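Local coordinates for subtilisin-like protein (Prochloron didemni, PDB 3ZXY) that probably cleaves peptide bonds as a subtilisin-like serine protease, this chain being the protease domain of the longer PatA protein, at residues Q242-S247 with G265-S270. The protein carries 1 engineered substitution. Sequence-based numbering, arbitrary orientation.
Sequences QLLLQS and GRLNVS
The N-cap of the last helix of this subtilisin-like domain, N268, donates through its carboxamide to S247, late in helix 237-247. ND2 gives its proton to the carbonyl O of S247 at 2.9 Å with an N-H...O angle of 157°. The acceptor lies close to the amide plane of N268, while ND2 itself sits tilted from the plane of the S247 carbonyl. With CG anti to the backbone N (chi1 177°), the amide is placed against the S247 carbonyl and both its ends are used: ND2 holds the preceding helix, and OD1 caps the backbone N of G271, in the first turn of helix 269-278. One asparagine thus ties helix 237-247 to the start of helix 269-278 across a connection that is not fully modelled.

Beside this bond a water bridges the two backbones. It donates to the carbonyl O of L244 at 2.8 Å and to OG of S247 at 2.9 Å, and it accepts from the backbone N of N268 at 2.9 Å. S247 OG in turn donates to the L243 carbonyl O at 2.7 Å, reaching it from the face opposite the helical N-H of S247, so that oxygen takes two bonds.

Next to the polar bonds, buried L244 meets L267, CD2 to CD1 at 3.7 Å; the two side chains run alongside each other in the same direction, meeting through one methyl each. L244 continues onto V220, A221 and L224 of helix 210-230, whereas L267 rests on I188 and A190 of edge strand 187-191.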
loop_
_atom_site.group_PDB
_atom_site.type_symbol
_atom_site.label_atom_id
_atom_site.label_comp_id
_atom_site.label_asym_id
_atom_site.label_seq_id
_atom_site.Cartn_x
_atom_site.Cartn_y
_atom_site.Cartn_z
ATOM N N GLN A 242 12.249 -2.200 -7.269
ATOM C CA GLN A 242 13.684 -1.912 -7.374
ATOM C C GLN A 242 13.901 -0.436 -7.744
ATOM O O GLN A 242 14.805 0.235 -7.214
ATOM C CB GLN A 242 14.322 -2.856 -8.399
ATOM C CG GLN A 242 15.832 -2.924 -8.303
ATOM C CD GLN A 242 16.349 -3.775 -7.148
ATOM O OE1 GLN A 242 15.587 -4.235 -6.291
ATOM N NE2 GLN A 242 17.648 -3.983 -7.120
ATOM N N LEU A 243 13.074 0.066 -8.658
ATOM C CA LEU A 243 13.160 1.474 -9.058
ATOM C C LEU A 243 12.870 2.424 -7.900
ATOM O O LEU A 243 13.549 3.433 -7.727
ATOM C CB LEU A 243 12.201 1.781 -10.216
ATOM C CG LEU A 243 12.543 1.146 -11.559
ATOM C CD1 LEU A 243 11.306 1.166 -12.452
ATOM C CD2 LEU A 243 13.696 1.876 -12.221
ATOM N N LEU A 244 11.857 2.097 -7.107
ATOM C CA LEU A 244 11.499 2.918 -5.962
ATOM C C LEU A 244 12.605 2.910 -4.920
ATOM O O LEU A 244 12.928 3.953 -4.324
ATOM C CB LEU A 244 10.165 2.439 -5.368
ATOM C CG LEU A 244 8.936 2.813 -6.198
ATOM C CD1 LEU A 244 7.692 2.028 -5.769
ATOM C CD2 LEU A 244 8.697 4.322 -6.121
ATOM N N LEU A 245 13.178 1.741 -4.655
ATOM C CA LEU A 245 14.271 1.640 -3.707
ATOM C C LEU A 245 15.536 2.335 -4.204
ATOM O O LEU A 245 16.214 3.018 -3.439
ATOM C CB LEU A 245 14.557 0.169 -3.357
ATOM C CG LEU A 245 13.476 -0.540 -2.555
ATOM C CD1 LEU A 245 13.792 -2.030 -2.524
ATOM C CD2 LEU A 245 13.376 0.019 -1.143
ATOM N N GLN A 246 15.858 2.190 -5.489
ATOM C CA GLN A 246 17.084 2.778 -6.018
ATOM C C GLN A 246 17.055 4.297 -6.066
ATOM O O GLN A 246 18.073 4.953 -5.817
ATOM C CB GLN A 246 17.368 2.249 -7.420
ATOM C CG GLN A 246 18.670 2.795 -7.964
ATOM C CD GLN A 246 19.295 1.915 -9.011
ATOM O OE1 GLN A 246 19.588 2.374 -10.116
ATOM N NE2 GLN A 246 19.569 0.662 -8.650
ATOM N N SER A 247 15.886 4.843 -6.377
ATOM C CA SER A 247 15.714 6.279 -6.507
ATOM C C SER A 247 15.432 6.976 -5.173
ATOM O O SER A 247 15.473 8.199 -5.103
ATOM C CB SER A 247 14.612 6.607 -7.515
ATOM O OG SER A 247 13.359 6.081 -7.114
ATOM N N GLY A 265 15.599 5.179 2.213
ATOM C CA GLY A 265 15.471 6.545 1.767
ATOM C C GLY A 265 14.048 7.032 1.659
ATOM O O GLY A 265 13.088 6.306 1.926
ATOM N N ARG A 266 13.912 8.284 1.242
ATOM C CA ARG A 266 12.630 8.910 1.041
ATOM C C ARG A 266 12.080 8.687 -0.365
ATOM O O ARG A 266 12.835 8.800 -1.350
ATOM C CB ARG A 266 12.792 10.408 1.247
ATOM C CG ARG A 266 13.226 10.770 2.651
ATOM C CD ARG A 266 13.383 12.263 2.737
ATOM N NE ARG A 266 14.626 12.712 2.117
ATOM C CZ ARG A 266 14.748 13.706 1.233
ATOM N NH1 ARG A 266 13.696 14.397 0.800
ATOM N NH2 ARG A 266 15.959 14.024 0.784
ATOM N N LEU A 267 10.781 8.432 -0.461
ATOM C CA LEU A 267 10.095 8.278 -1.735
ATOM C C LEU A 267 10.434 9.438 -2.661
ATOM O O LEU A 267 10.330 10.603 -2.292
ATOM C CB LEU A 267 8.589 8.240 -1.515
ATOM C CG LEU A 267 7.691 8.171 -2.740
ATOM C CD1 LEU A 267 7.899 6.877 -3.504
ATOM C CD2 LEU A 267 6.241 8.341 -2.251
ATOM N N ASN A 268 10.841 9.083 -3.886
ATOM C CA ASN A 268 11.293 10.056 -4.870
ATOM C C ASN A 268 10.611 9.728 -6.196
ATOM O O ASN A 268 11.164 8.995 -7.020
ATOM C CB ASN A 268 12.817 9.969 -4.989
ATOM C CG ASN A 268 13.383 10.895 -6.044
ATOM O OD1 ASN A 268 12.680 11.798 -6.530
ATOM N ND2 ASN A 268 14.650 10.691 -6.401
ATOM N N VAL A 269 9.424 10.284 -6.400
ATOM C CA VAL A 269 8.582 9.898 -7.521
ATOM C C VAL A 269 9.214 10.342 -8.838
ATOM O O VAL A 269 9.299 9.550 -9.774
ATOM C CB VAL A 269 7.150 10.430 -7.396
ATOM C CG1 VAL A 269 6.308 9.911 -8.560
ATOM C CG2 VAL A 269 6.526 9.951 -6.089
ATOM N N SER A 270 9.696 11.578 -8.884
ATOM C CA SER A 270 10.351 12.066 -10.122
ATOM C C SER A 270 11.581 11.237 -10.456
ATOM O O SER A 270 11.781 10.849 -11.608
ATOM C CB SER A 270 10.682 13.559 -10.033
ATOM O OG SER A 270 11.511 13.842 -8.946
HETATM O O HOH W 1 11.733 6.493 -4.798
#